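Local coordinates for uncharacterized protein (PDB 4L7A), which is of unknown function but is probably a zinc-binding metallopeptidase of the MA clan, at residues 25-28 with 29-33. Numbering follows the deposited sequence.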
loop_
_atom_site.group_PDB
_atom_site.type_symbol
_atom_site.label_atom_id
_atom_site.label_comp_id
_atom_site.label_asym_id
_atom_site.label_seq_id
_atom_site.Cartn_x
_atom_site.Cartn_y
_atom_site.Cartn_z
ATOM N N ARG A 25 -0.298 16.633 -17.924
ATOM C CA ARG A 25 -1.732 16.891 -18.133
ATOM C C ARG A 25 -2.538 15.708 -17.580
ATOM O O ARG A 25 -3.488 15.900 -16.847
ATOM C CB ARG A 25 -2.060 17.174 -19.628
ATOM C CG ARG A 25 -3.071 18.319 -19.868
ATOM C CD ARG A 25 -3.485 18.514 -21.373
ATOM N NE ARG A 25 -4.592 17.634 -21.790
ATOM C CZ ARG A 25 -4.492 16.606 -22.635
ATOM N NH1 ARG A 25 -3.343 16.306 -23.213
ATOM N NH2 ARG A 25 -5.555 15.898 -22.928
ATOM N N TRP A 26 -2.133 14.484 -17.917
ATOM C CA TRP A 26 -2.838 13.293 -17.450
ATOM C C TRP A 26 -2.821 13.211 -15.915
ATOM O O TRP A 26 -3.811 12.809 -15.306
ATOM C CB TRP A 26 -2.219 12.076 -18.101
ATOM C CG TRP A 26 -2.916 10.842 -17.840
ATOM C CD1 TRP A 26 -3.848 10.268 -18.635
ATOM C CD2 TRP A 26 -2.817 10.007 -16.664
ATOM N NE1 TRP A 26 -4.301 9.109 -18.063
ATOM C CE2 TRP A 26 -3.674 8.905 -16.867
ATOM C CE3 TRP A 26 -2.043 10.054 -15.498
ATOM C CZ2 TRP A 26 -3.812 7.868 -15.947
ATOM C CZ3 TRP A 26 -2.160 9.006 -14.571
ATOM C CH2 TRP A 26 -3.041 7.931 -14.806
ATOM N N LEU A 27 -1.703 13.583 -15.294
ATOM C CA LEU A 27 -1.589 13.526 -13.831
ATOM C C LEU A 27 -2.496 14.601 -13.200
ATOM O O LEU A 27 -3.163 14.358 -12.164
ATOM C CB LEU A 27 -0.157 13.703 -13.372
ATOM C CG LEU A 27 0.725 12.522 -13.769
ATOM C CD1 LEU A 27 2.182 12.895 -13.599
ATOM C CD2 LEU A 27 0.408 11.295 -12.926
ATOM N N LEU A 28 -2.528 15.781 -13.793
ATOM C CA LEU A 28 -3.437 16.810 -13.284
ATOM C C LEU A 28 -4.865 16.253 -13.219
ATOM O O LEU A 28 -5.550 16.375 -12.216
ATOM C CB LEU A 28 -3.383 18.024 -14.180
ATOM C CG LEU A 28 -4.322 19.199 -13.877
ATOM C CD1 LEU A 28 -4.095 19.727 -12.472
ATOM C CD2 LEU A 28 -4.105 20.354 -14.890
ATOM N N GLU A 29 -5.264 15.587 -14.297
ATOM C CA GLU A 29 -6.628 15.139 -14.454
ATOM C C GLU A 29 -6.936 13.867 -13.658
ATOM O O GLU A 29 -8.045 13.691 -13.219
ATOM C CB GLU A 29 -6.965 15.017 -15.947
ATOM C CG GLU A 29 -6.829 16.390 -16.688
ATOM C CD GLU A 29 -6.817 16.301 -18.211
ATOM O OE1 GLU A 29 -6.892 15.208 -18.801
ATOM O OE2 GLU A 29 -6.725 17.358 -18.833
ATOM N N ASN A 30 -5.968 12.995 -13.462
ATOM C CA ASN A 30 -6.257 11.748 -12.802
ATOM C C ASN A 30 -5.823 11.622 -11.319
ATOM O O ASN A 30 -6.217 10.677 -10.675
ATOM C CB ASN A 30 -5.637 10.578 -13.568
ATOM C CG ASN A 30 -6.370 10.270 -14.849
ATOM O OD1 ASN A 30 -7.271 9.457 -14.864
ATOM N ND2 ASN A 30 -6.028 10.976 -15.914
ATOM N N TYR A 31 -4.956 12.493 -10.838
ATOM C CA TYR A 31 -4.441 12.435 -9.478
ATOM C C TYR A 31 -4.770 13.731 -8.737
ATOM O O TYR A 31 -5.394 13.697 -7.691
ATOM C CB TYR A 31 -2.928 12.179 -9.458
ATOM C CG TYR A 31 -2.540 10.686 -9.505
ATOM C CD1 TYR A 31 -2.500 10.004 -10.683
ATOM C CD2 TYR A 31 -2.249 10.002 -8.361
ATOM C CE1 TYR A 31 -2.157 8.642 -10.735
ATOM C CE2 TYR A 31 -1.902 8.647 -8.379
ATOM C CZ TYR A 31 -1.839 7.978 -9.567
ATOM O OH TYR A 31 -1.503 6.652 -9.612
ATOM N N VAL A 32 -4.414 14.862 -9.323
ATOM C CA VAL A 32 -4.580 16.163 -8.670
ATOM C C VAL A 32 -6.042 16.512 -8.555
ATOM O O VAL A 32 -6.534 16.697 -7.441
ATOM C CB VAL A 32 -3.910 17.322 -9.408
ATOM C CG1 VAL A 32 -4.156 18.647 -8.612
ATOM C CG2 VAL A 32 -2.420 17.110 -9.544
ATOM N N ASN A 33 -6.758 16.515 -9.670
ATOM C CA ASN A 33 -8.146 16.940 -9.579
ATOM C C ASN A 33 -9.064 16.055 -8.756
ATOM O O ASN A 33 -9.803 16.600 -7.968
ATOM C CB ASN A 33 -8.750 17.266 -10.932
ATOM C CG ASN A 33 -8.123 18.498 -11.533
ATOM O OD1 ASN A 33 -7.444 19.265 -10.860
ATOM N ND2 ASN A 33 -8.298 18.664 -12.820
#
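Asn30 lies flat over the indole of Trp26, one helical turn earlier in helix 17-35, and shows how a side-chain amide can stack on a ring while still spending one N-H on the backbone. Its plane is only 18° from that of the ring; CB sits above the six-membered ring, a CH-pi contact of 3.8 Å to the centroid, and ND2 reaches over the indole, 3.3 Å from Trp26 CE2. From there ND2 donates a nearly straight bond (167°) to Trp26 O at 2.9 Å, so this carbonyl takes both the backbone and a side-chain N-H of Asn30. Trp26 swings its indole beside its own carbonyl carbon (chi1 -173°), which brings the ring under the amide. Its CZ3 meets the edge of the Tyr31 ring 3.9 Å from CE1, and Leu27 CD2 touches Tyr31 CD1. Were Trp26 replaced by an alanine, the Asn30 amide would probably lose its stacking surface and be freer to turn, and a gap would open beside Tyr31. Helix 59-81 packs against this side, where Tyr31 OH bonds to Ala66 O. Further along, the helix widens into a pi-type turn: Leu27 O accepts from Tyr31 N and also from Val32 N at 3.1 Å, and Leu28 O is bound by Asn33 N. On the more exposed side, Arg25 NE and Glu29 OE2 come to 3.7 Å, a long and doubtful salt bridge since both side chains occupy two positions; the bond from Glu29 OE1 to Tyr271 OH is likewise tentative. The chemistry implies an amide whose rotation is set jointly by a ring face and a carbonyl.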